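Long-range contacts in alkaline phosphatase D (Bacillus subtilis, PDB 2YEQ), which hydrolyses phosphate monoesters to an alcohol and phosphate, using an active site that contains iron and calcium: residues 116-121 and 442-447; 403-408 and 452-457; 141-146 and 200-205; 325-330 and 375-380. One frame throughout, in Å; residues are numbered along the deposited sequence.

Contact 1: 116-121 and 442-447; sequences QMTFAF and YVRCTV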
loop_
_atom_site.group_PDB
_atom_site.type_symbol
_atom_site.label_atom_id
_atom_site.label_comp_id
_atom_site.label_asym_id
_atom_site.label_seq_id
_atom_site.Cartn_x
_atom_site.Cartn_y
_atom_site.Cartn_z
ATOM N N GLN A 116 -0.646 21.592 9.252
ATOM C CA GLN A 116 -0.515 20.203 9.685
ATOM C C GLN A 116 -1.289 19.243 8.767
ATOM O O GLN A 116 -2.263 19.631 8.114
ATOM C CB GLN A 116 -0.994 20.051 11.122
ATOM C CG GLN A 116 -0.679 18.717 11.771
ATOM C CD GLN A 116 -1.050 18.679 13.253
ATOM O OE1 GLN A 116 -0.320 19.181 14.094
ATOM N NE2 GLN A 116 -2.167 18.042 13.571
ATOM N N MET A 117 -0.802 18.008 8.708
ATOM C CA MET A 117 -1.444 16.929 7.969
ATOM C C MET A 117 -1.230 15.674 8.780
ATOM O O MET A 117 -0.135 15.457 9.322
ATOM C CB MET A 117 -0.772 16.766 6.598
ATOM C CG MET A 117 -1.322 15.620 5.778
ATOM S SD MET A 117 -0.428 15.389 4.251
ATOM C CE MET A 117 -1.586 14.291 3.386
ATOM N N THR A 118 -2.259 14.839 8.876
ATOM C CA THR A 118 -2.120 13.541 9.520
ATOM C C THR A 118 -2.668 12.465 8.573
ATOM O O THR A 118 -3.750 12.626 8.013
ATOM C CB THR A 118 -2.887 13.478 10.870
ATOM O OG1 THR A 118 -2.463 14.568 11.701
ATOM C CG2 THR A 118 -2.622 12.168 11.598
ATOM N N PHE A 119 -1.920 11.383 8.406
ATOM C CA PHE A 119 -2.355 10.297 7.513
ATOM C C PHE A 119 -1.816 9.007 8.073
ATOM O O PHE A 119 -1.011 9.031 9.006
ATOM C CB PHE A 119 -1.955 10.565 6.056
ATOM C CG PHE A 119 -0.464 10.535 5.781
ATOM C CD1 PHE A 119 0.175 9.343 5.520
ATOM C CD2 PHE A 119 0.283 11.706 5.742
ATOM C CE1 PHE A 119 1.553 9.298 5.240
ATOM C CE2 PHE A 119 1.653 11.672 5.451
ATOM C CZ PHE A 119 2.279 10.445 5.197
ATOM N N ALA A 120 -2.316 7.882 7.568
ATOM C CA ALA A 120 -1.805 6.587 7.935
ATOM C C ALA A 120 -1.408 5.891 6.630
ATOM O O ALA A 120 -1.938 6.239 5.560
ATOM C CB ALA A 120 -2.855 5.746 8.658
ATOM N N PHE A 121 -0.482 4.946 6.730
ATOM C CA PHE A 121 -0.198 4.063 5.584
ATOM C C PHE A 121 -0.126 2.618 6.004
ATOM O O PHE A 121 0.274 2.272 7.126
ATOM C CB PHE A 121 1.004 4.537 4.738
ATOM C CG PHE A 121 2.331 4.434 5.397
ATOM C CD1 PHE A 121 3.099 3.295 5.256
ATOM C CD2 PHE A 121 2.868 5.524 6.086
ATOM C CE1 PHE A 121 4.365 3.207 5.794
ATOM C CE2 PHE A 121 4.154 5.453 6.637
ATOM C CZ PHE A 121 4.893 4.290 6.509
ATOM N N TYR A 442 0.143 -0.603 11.521
ATOM C CA TYR A 442 0.237 0.405 10.481
ATOM C C TYR A 442 0.998 1.594 11.045
ATOM O O TYR A 442 1.403 1.571 12.198
ATOM C CB TYR A 442 -1.152 0.853 9.996
ATOM C CG TYR A 442 -2.053 1.448 11.066
ATOM C CD1 TYR A 442 -2.030 2.815 11.365
ATOM C CD2 TYR A 442 -2.926 0.647 11.762
ATOM C CE1 TYR A 442 -2.861 3.351 12.350
ATOM C CE2 TYR A 442 -3.752 1.149 12.732
ATOM C CZ TYR A 442 -3.710 2.496 13.040
ATOM O OH TYR A 442 -4.566 2.964 14.006
ATOM N N VAL A 443 1.255 2.580 10.210
ATOM C CA VAL A 443 2.073 3.739 10.571
ATOM C C VAL A 443 1.234 4.984 10.417
ATOM O O VAL A 443 0.492 5.147 9.443
ATOM C CB VAL A 443 3.372 3.835 9.714
ATOM C CG1 VAL A 443 4.192 5.028 10.120
ATOM C CG2 VAL A 443 4.174 2.542 9.819
ATOM N N ARG A 444 1.265 5.841 11.442
ATOM C CA ARG A 444 0.552 7.114 11.400
ATOM C C ARG A 444 1.543 8.276 11.332
ATOM O O ARG A 444 2.433 8.385 12.176
ATOM C CB ARG A 444 -0.309 7.260 12.671
ATOM C CG ARG A 444 -1.123 8.537 12.723
ATOM C CD ARG A 444 -1.942 8.611 14.027
ATOM N NE ARG A 444 -1.080 8.723 15.186
ATOM C CZ ARG A 444 -1.392 8.384 16.441
ATOM N NH1 ARG A 444 -2.583 7.894 16.762
ATOM N NH2 ARG A 444 -0.493 8.547 17.398
ATOM N N CYS A 445 1.388 9.143 10.346
ATOM C CA CYS A 445 2.311 10.246 10.160
ATOM C C CYS A 445 1.617 11.587 10.454
ATOM O O CYS A 445 0.505 11.829 10.000
ATOM C CB CYS A 445 2.900 10.229 8.751
ATOM S SG CYS A 445 4.054 8.808 8.518
ATOM N N THR A 446 2.315 12.459 11.190
ATOM C CA THR A 446 1.852 13.824 11.451
ATOM C C THR A 446 2.897 14.792 10.969
ATOM O O THR A 446 4.045 14.740 11.388
ATOM C CB THR A 446 1.605 14.051 12.947
ATOM O OG1 THR A 446 0.701 13.052 13.434
ATOM C CG2 THR A 446 1.011 15.435 13.181
ATOM N N VAL A 447 2.518 15.637 10.037
ATOM C CA VAL A 447 3.462 16.447 9.322
ATOM C C VAL A 447 3.186 17.914 9.560
ATOM O O VAL A 447 2.057 18.363 9.394
ATOM C CB VAL A 447 3.365 16.187 7.812
ATOM C CG1 VAL A 447 4.436 17.006 7.044
ATOM C CG2 VAL A 447 3.487 14.664 7.543
#
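Phe-119 O is approached twice from the facing strand: Cys-445 N gives it a hydrogen bond of 2.8 Å, and Arg-444 CA comes to the same Phe-119 O at 3.4 Å. Cys-445 O in turn takes Phe-119 N at 2.9 Å. Met-117 with Val-447 and Phe-121 with Val-443 repeat this antiparallel hydrogen-bonded pairing. The pairing sets strand 117-122 beside strand 440-448 in the larger mixed sheet of the calcineurin-like phosphatase domain. Both phenyl groups sit between backbone N and carbonyl carbon (chi1 67° in Phe-119, 69° in Phe-121), which swings them over the partner strand. Cys-445 CB lies over one face of the Phe-119 ring, 3.8 Å from its centroid; Val-443 CB covers a face of Phe-121 toward the rim. Cys-445 SG meets Phe-119 obliquely but lies in plane at the edge of Phe-121, 3.8 Å from Phe-121 CE2. On the sheet face opposite the phenyl rings, Thr-118 and Thr-446 lie side by side, and Arg-444 reaches salt bridges with Asp-455 and Glu-141.

Contact 2: 403-408 and 452-457; sequences AEFVGT and WKADYR. With PE5 (3,6,9,12,15,18,21,24-octaoxahexacosan-1-ol), chain H.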
loop_
_atom_site.group_PDB
_atom_site.type_symbol
_atom_site.label_atom_id
_atom_site.label_comp_id
_atom_site.label_asym_id
_atom_site.label_seq_id
_atom_site.Cartn_x
_atom_site.Cartn_y
_atom_site.Cartn_z
ATOM N N ALA A 403 14.497 10.603 5.294
ATOM C CA ALA A 403 14.236 9.437 6.121
ATOM C C ALA A 403 13.312 8.457 5.389
ATOM O O ALA A 403 12.543 8.870 4.529
ATOM C CB ALA A 403 13.568 9.849 7.438
ATOM N N GLU A 404 13.406 7.190 5.764
ATOM C CA GLU A 404 12.497 6.146 5.284
ATOM C C GLU A 404 11.735 5.546 6.449
ATOM O O GLU A 404 12.331 5.136 7.433
ATOM C CB GLU A 404 13.262 5.009 4.570
ATOM C CG GLU A 404 12.306 3.943 4.004
ATOM C CD GLU A 404 12.968 2.777 3.248
ATOM O OE1 GLU A 404 14.169 2.455 3.489
ATOM O OE2 GLU A 404 12.222 2.135 2.453
ATOM N N PHE A 405 10.409 5.469 6.309
ATOM C CA PHE A 405 9.562 4.746 7.238
ATOM C C PHE A 405 8.972 3.536 6.537
ATOM O O PHE A 405 8.135 3.681 5.633
ATOM C CB PHE A 405 8.443 5.684 7.715
ATOM C CG PHE A 405 8.981 6.929 8.364
ATOM C CD1 PHE A 405 9.658 6.831 9.568
ATOM C CD2 PHE A 405 8.889 8.145 7.756
ATOM C CE1 PHE A 405 10.218 7.966 10.178
ATOM C CE2 PHE A 405 9.465 9.318 8.371
ATOM C CZ PHE A 405 10.122 9.193 9.576
ATOM N N VAL A 406 9.413 2.365 6.961
ATOM C CA VAL A 406 8.948 1.105 6.437
ATOM C C VAL A 406 7.875 0.598 7.378
ATOM O O VAL A 406 8.118 0.324 8.543
ATOM C CB VAL A 406 10.080 0.056 6.376
ATOM C CG1 VAL A 406 9.579 -1.290 5.800
ATOM C CG2 VAL A 406 11.292 0.619 5.560
ATOM N N GLY A 407 6.666 0.482 6.883
ATOM C CA GLY A 407 5.595 -0.041 7.710
ATOM C C GLY A 407 5.483 -1.529 7.747
ATOM O O GLY A 407 5.647 -2.211 6.729
ATOM N N THR A 408 5.170 -2.047 8.929
ATOM C CA THR A 408 4.792 -3.437 9.083
ATOM C C THR A 408 3.529 -3.789 8.269
ATOM O O THR A 408 2.877 -2.930 7.687
ATOM C CB THR A 408 4.553 -3.722 10.552
ATOM O OG1 THR A 408 4.382 -5.121 10.773
ATOM C CG2 THR A 408 3.367 -2.894 11.096
ATOM N N TRP A 452 8.534 16.110 10.776
ATOM C CA TRP A 452 7.781 14.919 10.364
ATOM C C TRP A 452 7.820 13.947 11.510
ATOM O O TRP A 452 8.890 13.546 11.944
ATOM C CB TRP A 452 8.417 14.267 9.136
ATOM C CG TRP A 452 7.579 13.153 8.530
ATOM C CD1 TRP A 452 7.296 11.949 9.076
ATOM C CD2 TRP A 452 6.920 13.197 7.271
ATOM N NE1 TRP A 452 6.475 11.220 8.227
ATOM C CE2 TRP A 452 6.252 11.965 7.101
ATOM C CE3 TRP A 452 6.815 14.158 6.275
ATOM C CZ2 TRP A 452 5.494 11.678 5.970
ATOM C CZ3 TRP A 452 6.068 13.855 5.121
ATOM C CH2 TRP A 452 5.414 12.633 4.997
ATOM N N LYS A 453 6.657 13.540 11.988
ATOM C CA LYS A 453 6.588 12.515 13.008
ATOM C C LYS A 453 5.902 11.256 12.474
ATOM O O LYS A 453 4.860 11.356 11.822
ATOM C CB LYS A 453 5.817 13.020 14.226
ATOM C CG LYS A 453 5.613 11.955 15.286
ATOM C CD LYS A 453 5.491 12.541 16.698
ATOM C CE LYS A 453 4.354 13.468 16.817
ATOM N NZ LYS A 453 4.033 13.823 18.271
ATOM N N ALA A 454 6.498 10.110 12.773
ATOM C CA ALA A 454 5.962 8.803 12.433
ATOM C C ALA A 454 5.729 8.040 13.708
ATOM O O ALA A 454 6.664 7.840 14.486
ATOM C CB ALA A 454 6.953 8.029 11.527
ATOM N N ASP A 455 4.485 7.610 13.919
ATOM C CA ASP A 455 4.121 6.698 14.991
ATOM C C ASP A 455 3.847 5.294 14.460
ATOM O O ASP A 455 3.016 5.130 13.560
ATOM C CB ASP A 455 2.830 7.195 15.669
ATOM C CG ASP A 455 2.967 8.611 16.285
ATOM O OD1 ASP A 455 4.064 8.967 16.756
ATOM O OD2 ASP A 455 1.963 9.362 16.294
ATOM N N TYR A 456 4.488 4.286 15.048
ATOM C CA TYR A 456 4.276 2.904 14.673
ATOM C C TYR A 456 3.206 2.312 15.566
ATOM O O TYR A 456 3.413 2.103 16.759
ATOM C CB TYR A 456 5.579 2.110 14.754
ATOM C CG TYR A 456 6.557 2.526 13.664
ATOM C CD1 TYR A 456 7.337 3.696 13.793
ATOM C CD2 TYR A 456 6.689 1.782 12.497
ATOM C CE1 TYR A 456 8.226 4.092 12.771
ATOM C CE2 TYR A 456 7.576 2.166 11.482
ATOM C CZ TYR A 456 8.332 3.315 11.616
ATOM O OH TYR A 456 9.207 3.676 10.596
ATOM N N ARG A 457 2.048 2.049 14.970
ATOM C CA ARG A 457 0.865 1.624 15.708
ATOM C C ARG A 457 0.685 0.134 15.560
ATOM O O ARG A 457 0.343 -0.331 14.472
ATOM C CB ARG A 457 -0.358 2.354 15.154
ATOM C CG ARG A 457 -0.191 3.850 14.999
ATOM C CD ARG A 457 -0.457 4.580 16.339
ATOM N NE ARG A 457 -1.880 4.626 16.646
ATOM C CZ ARG A 457 -2.433 4.478 17.854
ATOM N NH1 ARG A 457 -1.705 4.275 18.941
ATOM N NH2 ARG A 457 -3.748 4.552 17.974
HETATM C C48 PE5 H . 0.672 11.821 17.712
HETATM C C50 PE5 H . 0.519 13.239 18.242
HETATM O O1 PE5 H . 1.542 14.070 17.678
HETATM C C1 PE5 H . 1.131 15.383 17.290
HETATM C C2 PE5 H . 2.168 16.050 16.383
HETATM O O2 PE5 H . 3.077 16.835 17.153
HETATM C C3 PE5 H . 4.353 17.126 16.567
HETATM C C4 PE5 H . 5.261 17.703 17.653
HETATM O O3 PE5 H . 6.302 16.786 18.032
HETATM C C5 PE5 H . 6.140 16.317 19.370
HETATM C C6 PE5 H . 7.212 15.353 19.827
HETATM O O4 PE5 H . 6.686 14.538 20.881
HETATM C C7 PE5 H . 6.223 13.274 20.426
HETATM C C8 PE5 H . 5.365 12.542 21.431
HETATM O O5 PE5 H . 4.413 11.730 20.727
HETATM C C9 PE5 H . 4.850 10.376 20.662
#
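Phe-405 holds its ring anti to its own carbonyl carbon (chi1 -58°), whereas Trp-452 swings its indole anti to the backbone nitrogen (chi1 -171°), and the two flat groups run antiparallel past one another. Their planes are only 13° apart, but the Phe-405 ring and the indole's five-membered ring have centroids 5.1 Å apart and barely overlap, so the touch is made at one corner, Phe-405 CE2 to Trp-452 CD1 at 3.5 Å. Ala-454 is the next residue on the same face of its strand: its CB sits over one face of Phe-405 as a CH-pi contact, 3.6 Å from the ring centroid. Tyr-456 comes in roughly perpendicular to Phe-405 and brings its hydroxyl to the ring edge, in plane, with Tyr-456 OH 3.3 Å from Phe-405 CD1. Lys-453 points the other way, and Lys-453 NZ donates to O1 of a bound polyether at 2.6 Å. No hydrogen bond joins the two segments. Their axes, 9.4 Å apart, belong to strands of two different sheets, 400-406 in one and 451-459 in the other, which face each other across this aromatic layer.

Contact 3: 141-146 and 200-205; sequences EKLDLV and AAFPWV. With PE5 (3,6,9,12,15,18,21,24-octaoxahexacosan-1-ol), chain D; EDO (1,2-ethanediol), chain B.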
loop_
_atom_site.group_PDB
_atom_site.type_symbol
_atom_site.label_atom_id
_atom_site.label_comp_id
_atom_site.label_asym_id
_atom_site.label_seq_id
_atom_site.Cartn_x
_atom_site.Cartn_y
_atom_site.Cartn_z
ATOM N N GLU A 141 -9.000 6.647 14.018
ATOM C CA GLU A 141 -7.958 7.669 13.983
ATOM C C GLU A 141 -8.524 8.916 13.355
ATOM O O GLU A 141 -9.473 8.853 12.584
ATOM C CB GLU A 141 -6.722 7.229 13.147
ATOM C CG GLU A 141 -5.996 5.963 13.628
ATOM C CD GLU A 141 -4.927 6.219 14.682
ATOM O OE1 GLU A 141 -4.810 7.363 15.184
ATOM O OE2 GLU A 141 -4.202 5.267 15.015
ATOM N N LYS A 142 -7.919 10.062 13.653
ATOM C CA LYS A 142 -8.303 11.297 12.996
ATOM C C LYS A 142 -7.319 11.576 11.885
ATOM O O LYS A 142 -6.260 12.118 12.132
ATOM C CB LYS A 142 -8.325 12.468 13.991
ATOM C CG LYS A 142 -9.610 12.542 14.816
ATOM C CD LYS A 142 -9.411 12.096 16.265
ATOM C CE LYS A 142 -10.536 11.159 16.759
ATOM N NZ LYS A 142 -11.832 11.868 16.993
ATOM N N LEU A 143 -7.676 11.221 10.656
ATOM C CA LEU A 143 -6.740 11.313 9.532
ATOM C C LEU A 143 -7.332 12.136 8.429
ATOM O O LEU A 143 -8.554 12.142 8.248
ATOM C CB LEU A 143 -6.437 9.906 8.993
ATOM C CG LEU A 143 -6.056 8.830 9.990
ATOM C CD1 LEU A 143 -6.006 7.469 9.261
ATOM C CD2 LEU A 143 -4.723 9.174 10.692
ATOM N N ASP A 144 -6.468 12.804 7.676
ATOM C CA ASP A 144 -6.843 13.479 6.450
ATOM C C ASP A 144 -6.918 12.501 5.254
ATOM O O ASP A 144 -7.701 12.710 4.339
ATOM C CB ASP A 144 -5.834 14.569 6.122
ATOM C CG ASP A 144 -5.780 15.678 7.201
ATOM O OD1 ASP A 144 -6.819 16.343 7.395
ATOM O OD2 ASP A 144 -4.703 15.875 7.817
ATOM N N LEU A 145 -6.079 11.475 5.264
ATOM C CA LEU A 145 -6.129 10.437 4.224
ATOM C C LEU A 145 -5.364 9.200 4.633
ATOM O O LEU A 145 -4.693 9.170 5.677
ATOM C CB LEU A 145 -5.699 10.974 2.849
ATOM C CG LEU A 145 -4.333 11.623 2.628
ATOM C CD1 LEU A 145 -3.304 10.570 2.419
ATOM C CD2 LEU A 145 -4.373 12.514 1.407
ATOM N N VAL A 146 -5.542 8.137 3.852
ATOM C CA VAL A 146 -4.863 6.880 4.041
ATOM C C VAL A 146 -4.167 6.514 2.717
ATOM O O VAL A 146 -4.733 6.741 1.632
ATOM C CB VAL A 146 -5.855 5.762 4.424
ATOM C CG1 VAL A 146 -5.194 4.395 4.406
ATOM C CG2 VAL A 146 -6.437 6.043 5.809
ATOM N N ALA A 200 -14.741 3.596 4.624
ATOM C CA ALA A 200 -15.833 4.562 4.779
ATOM C C ALA A 200 -15.384 5.807 5.583
ATOM O O ALA A 200 -15.915 6.894 5.406
ATOM C CB ALA A 200 -17.080 3.878 5.459
ATOM N N ALA A 201 -14.345 5.654 6.392
ATOM C CA ALA A 201 -13.864 6.732 7.273
ATOM C C ALA A 201 -12.990 7.810 6.616
ATOM O O ALA A 201 -12.982 8.974 7.053
ATOM C CB ALA A 201 -13.130 6.104 8.471
ATOM N N PHE A 202 -12.235 7.446 5.580
ATOM C CA PHE A 202 -11.220 8.348 4.995
ATOM C C PHE A 202 -11.074 8.158 3.478
ATOM O O PHE A 202 -11.308 7.075 2.984
ATOM C CB PHE A 202 -9.827 8.034 5.549
ATOM C CG PHE A 202 -9.778 7.703 6.994
ATOM C CD1 PHE A 202 -9.905 8.708 7.953
ATOM C CD2 PHE A 202 -9.517 6.425 7.413
ATOM C CE1 PHE A 202 -9.823 8.416 9.287
ATOM C CE2 PHE A 202 -9.433 6.125 8.764
ATOM C CZ PHE A 202 -9.604 7.137 9.701
ATOM N N PRO A 203 -10.631 9.182 2.766
ATOM C CA PRO A 203 -10.196 8.993 1.378
ATOM C C PRO A 203 -8.882 8.245 1.342
ATOM O O PRO A 203 -8.016 8.507 2.185
ATOM C CB PRO A 203 -9.996 10.412 0.864
ATOM C CG PRO A 203 -9.763 11.232 2.085
ATOM C CD PRO A 203 -10.413 10.559 3.230
ATOM N N TRP A 204 -8.748 7.319 0.384
ATOM C CA TRP A 204 -7.562 6.492 0.233
ATOM C C TRP A 204 -6.833 6.833 -1.077
ATOM O O TRP A 204 -7.465 7.145 -2.107
ATOM C CB TRP A 204 -7.903 5.011 0.208
ATOM C CG TRP A 204 -8.263 4.390 1.529
ATOM C CD1 TRP A 204 -9.044 4.940 2.512
ATOM C CD2 TRP A 204 -7.894 3.088 1.999
ATOM N NE1 TRP A 204 -9.165 4.073 3.551
ATOM C CE2 TRP A 204 -8.483 2.923 3.266
ATOM C CE3 TRP A 204 -7.108 2.046 1.474
ATOM C CZ2 TRP A 204 -8.322 1.777 4.010
ATOM C CZ3 TRP A 204 -6.938 0.924 2.202
ATOM C CH2 TRP A 204 -7.553 0.771 3.459
ATOM N N VAL A 205 -5.502 6.759 -1.011
ATOM C CA VAL A 205 -4.615 6.835 -2.161
ATOM C C VAL A 205 -3.911 5.490 -2.213
ATOM O O VAL A 205 -3.066 5.173 -1.370
ATOM C CB VAL A 205 -3.629 8.005 -2.054
ATOM C CG1 VAL A 205 -2.709 8.101 -3.304
ATOM C CG2 VAL A 205 -4.421 9.311 -1.921
HETATM C C50 PE5 D . -21.373 8.908 9.755
HETATM O O1 PE5 D . -20.352 8.571 8.806
HETATM C C1 PE5 D . -19.463 7.619 9.360
HETATM C C2 PE5 D . -18.276 7.306 8.470
HETATM O O2 PE5 D . -17.890 5.944 8.675
HETATM C C3 PE5 D . -16.944 5.693 9.718
HETATM C C4 PE5 D . -16.511 4.242 9.663
HETATM C C1 EDO B . -12.406 12.091 6.823
HETATM O O1 EDO B . -12.933 11.404 5.697
HETATM C C2 EDO B . -11.037 12.649 6.491
HETATM O O2 EDO B . -10.718 13.601 7.511
#
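Phe-202 reaches into segment 141-146, its CG beside the backbone N and opposite the carbonyl carbon (chi1 -39°), which carries the ring toward Leu-143 and Val-146. Its CB and CG lie against Val-146 CG2, and one ortho carbon, Phe-202 CD2, presses closer to that methyl at 3.5 Å. The other, CD1, runs beside Leu-143 CB. Farther out, CE2 meets Leu-143 CD1, while Glu-141 O lies in plane at the ring edge, 3.3 Å from Phe-202 CE1. At the tip, Phe-202 CZ is 3.6 Å from Leu-143 CD1, which covers one face toward the rim; Ala-201 CB closes the opposite face over its centre. Val-146 places its other methyl, CG1, over the indole of Trp-204, with Val-146 CB 3.8 Å from the centroid of the five-membered ring. Two backbone bonds, Val-146 N to Pro-203 O at 3.0 Å and Val-205 N to Val-146 O, join strands 145-148 and 203-206 in parallel; the chain between them, through helices 179-190 and 193-201, makes a beta-alpha-beta crossover. The contact is largely apolar, held in register by these bonds, with a bound ethanediol linking Leu-143 O and Ala-201 O, and the electropositive edge of Phe-202 probably favours the carbonyl oxygen beside it.

Contact 4: 325-330 and 375-380; sequences WNVLAQ and VVLTGD. With CA (calcium ion), chain C.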
loop_
_atom_site.group_PDB
_atom_site.type_symbol
_atom_site.label_atom_id
_atom_site.label_comp_id
_atom_site.label_asym_id
_atom_site.label_seq_id
_atom_site.Cartn_x
_atom_site.Cartn_y
_atom_site.Cartn_z
ATOM N N TRP A 325 7.857 19.363 2.177
ATOM C CA TRP A 325 8.286 17.968 2.135
ATOM C C TRP A 325 8.042 17.350 0.748
ATOM O O TRP A 325 7.096 17.715 0.039
ATOM C CB TRP A 325 7.528 17.156 3.174
ATOM C CG TRP A 325 7.755 17.618 4.587
ATOM C CD1 TRP A 325 6.977 18.480 5.301
ATOM C CD2 TRP A 325 8.839 17.271 5.426
ATOM N NE1 TRP A 325 7.508 18.680 6.558
ATOM C CE2 TRP A 325 8.654 17.945 6.660
ATOM C CE3 TRP A 325 9.956 16.451 5.266
ATOM C CZ2 TRP A 325 9.551 17.825 7.709
ATOM C CZ3 TRP A 325 10.823 16.320 6.297
ATOM C CH2 TRP A 325 10.624 17.004 7.517
ATOM N N ASN A 326 8.918 16.430 0.372
ATOM C CA ASN A 326 8.795 15.669 -0.888
ATOM C C ASN A 326 8.709 14.226 -0.478
ATOM O O ASN A 326 9.557 13.742 0.258
ATOM C CB ASN A 326 10.014 15.905 -1.766
ATOM C CG ASN A 326 10.021 17.262 -2.368
ATOM O OD1 ASN A 326 9.127 17.609 -3.128
ATOM N ND2 ASN A 326 11.045 18.063 -2.040
ATOM N N VAL A 327 7.634 13.555 -0.877
ATOM C CA VAL A 327 7.337 12.218 -0.351
ATOM C C VAL A 327 7.298 11.225 -1.516
ATOM O O VAL A 327 6.745 11.546 -2.563
ATOM C CB VAL A 327 5.997 12.211 0.399
ATOM C CG1 VAL A 327 5.698 10.819 1.034
ATOM C CG2 VAL A 327 6.000 13.319 1.498
ATOM N N LEU A 328 7.951 10.083 -1.321
ATOM C CA LEU A 328 7.852 8.934 -2.219
ATOM C C LEU A 328 6.997 7.863 -1.543
ATOM O O LEU A 328 7.425 7.200 -0.628
ATOM C CB LEU A 328 9.239 8.360 -2.541
ATOM C CG LEU A 328 10.310 9.243 -3.182
ATOM C CD1 LEU A 328 11.462 8.347 -3.750
ATOM C CD2 LEU A 328 9.696 10.140 -4.199
ATOM N N ALA A 329 5.760 7.741 -1.975
ATOM C CA ALA A 329 4.866 6.717 -1.444
ATOM C C ALA A 329 5.024 5.524 -2.373
ATOM O O ALA A 329 4.547 5.570 -3.502
ATOM C CB ALA A 329 3.446 7.210 -1.478
ATOM N N GLN A 330 5.661 4.472 -1.892
ATOM C CA GLN A 330 6.050 3.371 -2.770
ATOM C C GLN A 330 6.111 2.056 -2.026
ATOM O O GLN A 330 5.667 1.973 -0.873
ATOM C CB GLN A 330 7.356 3.722 -3.512
ATOM C CG GLN A 330 8.555 3.976 -2.614
ATOM C CD GLN A 330 9.318 2.724 -2.317
ATOM O OE1 GLN A 330 9.673 1.960 -3.234
ATOM N NE2 GLN A 330 9.526 2.457 -1.040
ATOM N N VAL A 375 10.983 12.146 2.202
ATOM C CA VAL A 375 10.560 11.048 3.029
ATOM C C VAL A 375 10.058 9.919 2.131
ATOM O O VAL A 375 9.313 10.164 1.197
ATOM C CB VAL A 375 9.436 11.495 3.996
ATOM C CG1 VAL A 375 8.837 10.294 4.712
ATOM C CG2 VAL A 375 9.996 12.574 5.004
ATOM N N VAL A 376 10.448 8.706 2.460
ATOM C CA VAL A 376 10.056 7.512 1.705
ATOM C C VAL A 376 9.210 6.651 2.602
ATOM O O VAL A 376 9.619 6.339 3.703
ATOM C CB VAL A 376 11.302 6.716 1.228
ATOM C CG1 VAL A 376 10.872 5.478 0.399
ATOM C CG2 VAL A 376 12.208 7.631 0.386
ATOM N N LEU A 377 8.020 6.293 2.113
ATOM C CA LEU A 377 7.122 5.347 2.747
ATOM C C LEU A 377 7.150 4.024 1.985
ATOM O O LEU A 377 7.107 4.018 0.749
ATOM C CB LEU A 377 5.687 5.899 2.714
ATOM C CG LEU A 377 5.455 7.387 3.006
ATOM C CD1 LEU A 377 3.961 7.706 2.884
ATOM C CD2 LEU A 377 6.012 7.762 4.372
ATOM N N THR A 378 7.152 2.935 2.726
ATOM C CA THR A 378 7.426 1.601 2.217
ATOM C C THR A 378 6.578 0.530 2.906
ATOM O O THR A 378 6.230 0.678 4.063
ATOM C CB THR A 378 8.892 1.257 2.509
ATOM O OG1 THR A 378 9.714 2.259 1.944
ATOM C CG2 THR A 378 9.259 -0.101 2.008
ATOM N N GLY A 379 6.266 -0.560 2.197
ATOM C CA GLY A 379 5.683 -1.732 2.813
ATOM C C GLY A 379 6.518 -2.960 2.506
ATOM O O GLY A 379 7.724 -2.959 2.708
ATOM N N ASP A 380 5.846 -4.025 2.071
ATOM C CA ASP A 380 6.445 -5.258 1.495
ATOM C C ASP A 380 7.114 -6.215 2.453
ATOM O O ASP A 380 6.949 -7.434 2.324
ATOM C CB ASP A 380 7.370 -4.944 0.297
ATOM C CG ASP A 380 7.884 -6.226 -0.402
ATOM O OD1 ASP A 380 7.067 -6.955 -1.041
ATOM O OD2 ASP A 380 9.102 -6.497 -0.254
HETATM CA CA CA C . 4.846 -7.421 -1.687
HETATM O O HOH W 1 3.820 -5.396 -0.480
#
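The indole of Trp-325 meets Val-375 obliquely, with Trp-325 CE3 3.9 Å from Val-375 CG2; the same ring system makes a cation-pi contact with Lys-479 and an edge-to-face one with Trp-452. The second flat group is the amide of Gln-330. CG lies between the backbone N and the carbonyl carbon (chi1 61°) and the chain bends at chi2, turning it back over segment 375-380, Gln-330 NE2 3.6 Å from Val-376 CG1. Bonds from NE2 to Ile-332 O and from Trp-352 NE1 to OE1 fix the amide's rotation. Leu-377 O accepts two donors of this residue: Gln-330 N at 3.0 Å, and Gln-330 NE2 weakly at 3.4 Å. Earlier along the pair, Leu-377 N bonds to Leu-328 O at 2.9 Å. Strand 374-378 of this parallel pair runs into a loop where Asp-380 OD1 binds calcium at 2.4 Å, together with a water and Asp-151, Asp-209 and Asp-210. Metal ligands on loops that follow beta strands are typical of calcineurin-like metallophosphatases.

From the N terminus, segment 116-121 opens contact 1, which waits more than 300 residues for its partner. Inside that span contact 3 closes first, linking 141-146 to 200-205, and contact 4 follows, linking 325-330 to 375-380. Contact 2 then opens at 403-408; segment 442-447 completes contact 1 before 452-457 completes contact 2, so these two cross. Contacts 1 and 3 join neighbouring strands of the ten-stranded sheet, contact 4 joins strands of the seven-stranded one, and contact 2 bridges the two sheets. Phe-119 and Phe-121 of contact 1 also touch Leu-377 of contact 4 across the same interface. Glu-141 of contact 3 pairs with Arg-457 of contact 2, although the centres of contacts 2 and 3 lie about 17 Å apart.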